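Local structure of phosphoribosylaminoimidazole-succinocarboxamide synthase (Saccharomyces cerevisiae, 1A48) at residues G10-V15 with Y88-L93. The protein catalyses the ATP-dependent joining of aspartate to carboxyaminoimidazole ribotide, forming SAICAR in the de novo synthesis of purine nucleotides. Sequence-based numbering, arbitrary orientation.
Sequences GILPLV and YLPAKL
I11 and L93 have the nearest CA atoms of the two segments, 7.8 Å apart; no hydrogen bond crosses, and every contact within 4.5 Å is between side-chain atoms. Segment 10-15 is irregular until it enters strand 14-17, whereas 88-93 leaves a loop for a 3-10 turn at 91-93, closed by the bond from L93 N to P90 O (3.0 Å). The I11 side chain reaches across K92 at roughly a right angle, its CD1 lying 3.5 Å from K92 CG, against the CB and CG end of the lysine; NZ leads off to a salt bridge with E95. I11 and L93 lie alongside each other, pointing opposite ways, and both branches of the isoleucine meet one methyl: L93 CD2 is 3.8 Å from I11 CD1 and 3.9 Å from I11 CG2. With CG1 anti to the carbonyl carbon (chi1 -64°) and an extended chi2, CD1 is carried out to reach both K92 CG and L93 CD2, while CG2 lies against L93. Trimming I11 to an alanine would probably open a gap beside L93 CD2 and K92 CG. The other L93 methyl, CD1, meets L12 CD2 at 3.6 Å, and L12 CD1 touches the ring of P90 more loosely, 4.1 Å from CG. The two methyls of L12 thus reach P90 and L93, the residues joined by the hydrogen bond that closes the turn. Y98 of helix 96-102 touches both I11 and L93, and Y24 of strand 21-27 packs on L12. The contact joins the lead-in to an edge strand of the four-stranded antiparallel sheet, 14-17, to the 3-10 turn preceding helix 96-102, an apolar junction between loop and turn at the periphery of the SAICAR synthetase fold.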
ATOM      1  N   GLY A  10       3.465  25.583  -9.070  1.00 15.59           N
ATOM      2  CA  GLY A  10       3.179  25.295 -10.445  1.00 18.12           C
ATOM      3  C   GLY A  10       4.362  24.895 -11.325  1.00 18.29           C
ATOM      4  O   GLY A  10       4.193  24.915 -12.557  1.00 16.75           O
ATOM      5  N   ILE A  11       5.510  24.422 -10.812  1.00 15.92           N
ATOM      6  CA  ILE A  11       6.650  23.987 -11.581  1.00 15.83           C
ATOM      7  C   ILE A  11       6.294  22.810 -12.473  1.00 11.64           C
ATOM      8  O   ILE A  11       6.725  22.615 -13.616  1.00 13.28           O
ATOM      9  CB  ILE A  11       7.914  23.757 -10.724  1.00 14.69           C
ATOM     10  CG1 ILE A  11       8.337  25.127 -10.115  1.00 19.38           C
ATOM     11  CG2 ILE A  11       9.108  23.188 -11.518  1.00 16.30           C
ATOM     12  CD1 ILE A  11       9.479  24.877  -9.131  1.00 20.41           C
ATOM     13  N   LEU A  12       5.472  21.952 -11.921  1.00 12.27           N
ATOM     14  CA  LEU A  12       4.907  20.755 -12.502  1.00 11.15           C
ATOM     15  C   LEU A  12       3.385  20.811 -12.213  1.00 10.86           C
ATOM     16  O   LEU A  12       2.965  21.210 -11.140  1.00 11.86           O
ATOM     17  CB  LEU A  12       5.471  19.527 -11.761  1.00 10.85           C
ATOM     18  CG  LEU A  12       6.634  18.766 -12.252  1.00 16.73           C
ATOM     19  CD1 LEU A  12       7.553  19.416 -13.204  1.00 13.29           C
ATOM     20  CD2 LEU A  12       7.342  17.905 -11.230  1.00 16.14           C
ATOM     21  N   PRO A  13       2.588  20.369 -13.170  1.00 11.87           N
ATOM     22  CA  PRO A  13       1.149  20.310 -12.983  1.00 11.94           C
ATOM     23  C   PRO A  13       0.794  19.149 -12.062  1.00 10.78           C
ATOM     24  O   PRO A  13       1.400  18.092 -12.080  1.00  9.58           O
ATOM     25  CB  PRO A  13       0.564  20.146 -14.391  1.00 13.30           C
ATOM     26  CG  PRO A  13       1.712  19.708 -15.244  1.00 13.82           C
ATOM     27  CD  PRO A  13       3.000  19.892 -14.482  1.00 11.57           C
ATOM     28  N   LEU A  14      -0.196  19.331 -11.236  1.00 10.67           N
ATOM     29  CA  LEU A  14      -0.732  18.355 -10.321  1.00 14.38           C
ATOM     30  C   LEU A  14      -1.689  17.434 -11.090  1.00 14.49           C
ATOM     31  O   LEU A  14      -2.531  17.952 -11.816  1.00 16.34           O
ATOM     32  CB  LEU A  14      -1.491  19.074  -9.248  1.00 16.09           C
ATOM     33  CG  LEU A  14      -1.442  18.872  -7.799  1.00 22.19           C
ATOM     34  CD1 LEU A  14      -2.818  19.041  -7.159  1.00 21.97           C
ATOM     35  CD2 LEU A  14      -0.785  17.606  -7.299  1.00 14.60           C
ATOM     36  N   VAL A  15      -1.538  16.140 -10.981  1.00 11.99           N
ATOM     37  CA  VAL A  15      -2.398  15.140 -11.562  1.00 11.72           C
ATOM     38  C   VAL A  15      -3.477  14.799 -10.543  1.00 14.56           C
ATOM     39  O   VAL A  15      -4.660  14.751 -10.852  1.00 13.57           O
ATOM     40  CB  VAL A  15      -1.696  13.898 -12.055  1.00 10.34           C
ATOM     41  CG1 VAL A  15      -2.612  12.784 -12.451  1.00 15.26           C
ATOM     42  CG2 VAL A  15      -0.768  14.304 -13.177  1.00 13.57           C
ATOM     43  N   TYR A  88      16.747  14.019 -13.229  1.00  9.56           N
ATOM     44  CA  TYR A  88      15.667  13.671 -14.083  1.00 10.24           C
ATOM     45  C   TYR A  88      14.466  14.579 -13.950  1.00 11.93           C
ATOM     46  O   TYR A  88      13.402  14.342 -14.497  1.00 11.39           O
ATOM     47  CB  TYR A  88      15.203  12.226 -13.809  1.00 11.31           C
ATOM     48  CG  TYR A  88      16.219  11.218 -14.216  1.00 11.14           C
ATOM     49  CD1 TYR A  88      17.413  11.063 -13.527  1.00 13.36           C
ATOM     50  CD2 TYR A  88      16.000  10.428 -15.330  1.00 12.71           C
ATOM     51  CE1 TYR A  88      18.371  10.150 -13.938  1.00 13.80           C
ATOM     52  CE2 TYR A  88      16.953   9.487 -15.715  1.00 14.04           C
ATOM     53  CZ  TYR A  88      18.128   9.383 -15.020  1.00 14.47           C
ATOM     54  OH  TYR A  88      19.019   8.463 -15.429  1.00 19.20           O
ATOM     55  N   LEU A  89      14.627  15.668 -13.199  1.00 11.37           N
ATOM     56  CA  LEU A  89      13.641  16.710 -12.945  1.00 10.81           C
ATOM     57  C   LEU A  89      14.175  18.078 -13.383  1.00 12.06           C
ATOM     58  O   LEU A  89      15.376  18.307 -13.479  1.00 10.69           O
ATOM     59  CB  LEU A  89      13.257  16.759 -11.445  1.00 11.00           C
ATOM     60  CG  LEU A  89      12.495  15.535 -10.885  1.00  9.56           C
ATOM     61  CD1 LEU A  89      12.371  15.730  -9.382  1.00  8.29           C
ATOM     62  CD2 LEU A  89      11.142  15.286 -11.482  1.00 13.45           C
ATOM     63  N   PRO A  90      13.339  19.012 -13.720  1.00 13.20           N
ATOM     64  CA  PRO A  90      13.700  20.370 -14.064  1.00 15.91           C
ATOM     65  C   PRO A  90      14.557  20.915 -12.889  1.00 14.75           C
ATOM     66  O   PRO A  90      14.254  20.749 -11.716  1.00 11.22           O
ATOM     67  CB  PRO A  90      12.392  21.191 -14.187  1.00 17.11           C
ATOM     68  CG  PRO A  90      11.418  20.108 -14.465  1.00 20.00           C
ATOM     69  CD  PRO A  90      11.879  18.845 -13.692  1.00 16.84           C
ATOM     70  N   ALA A  91      15.589  21.633 -13.221  1.00 13.95           N
ATOM     71  CA  ALA A  91      16.563  22.238 -12.356  1.00 14.37           C
ATOM     72  C   ALA A  91      16.064  22.991 -11.146  1.00 13.51           C
ATOM     73  O   ALA A  91      16.611  22.909 -10.040  1.00 11.15           O
ATOM     74  CB  ALA A  91      17.371  23.179 -13.255  1.00 17.06           C
ATOM     75  N   LYS A  92      14.958  23.697 -11.309  1.00 13.35           N
ATOM     76  CA  LYS A  92      14.347  24.478 -10.247  1.00 13.59           C
ATOM     77  C   LYS A  92      13.950  23.628  -9.055  1.00 13.65           C
ATOM     78  O   LYS A  92      13.918  24.062  -7.905  1.00 11.31           O
ATOM     79  CB  LYS A  92      13.127  25.205 -10.796  1.00 19.91           C
ATOM     80  CG  LYS A  92      12.578  26.327  -9.994  1.00 29.86           C
ATOM     81  CD  LYS A  92      12.904  27.659 -10.639  1.00 39.98           C
ATOM     82  CE  LYS A  92      12.180  28.830 -10.013  1.00 45.23           C
ATOM     83  NZ  LYS A  92      12.777  29.315  -8.731  1.00 45.53           N
ATOM     84  N   LEU A  93      13.647  22.340  -9.306  1.00 10.33           N
ATOM     85  CA  LEU A  93      13.235  21.477  -8.240  1.00 12.36           C
ATOM     86  C   LEU A  93      14.426  21.078  -7.332  1.00 11.14           C
ATOM     87  O   LEU A  93      14.228  20.458  -6.250  1.00 12.44           O
ATOM     88  CB  LEU A  93      12.424  20.267  -8.765  1.00  8.73           C
ATOM     89  CG  LEU A  93      11.049  20.613  -9.368  1.00 11.05           C
ATOM     90  CD1 LEU A  93      10.383  19.346  -9.833  1.00 11.33           C
ATOM     91  CD2 LEU A  93      10.171  21.266  -8.327  1.00 13.18           C
TER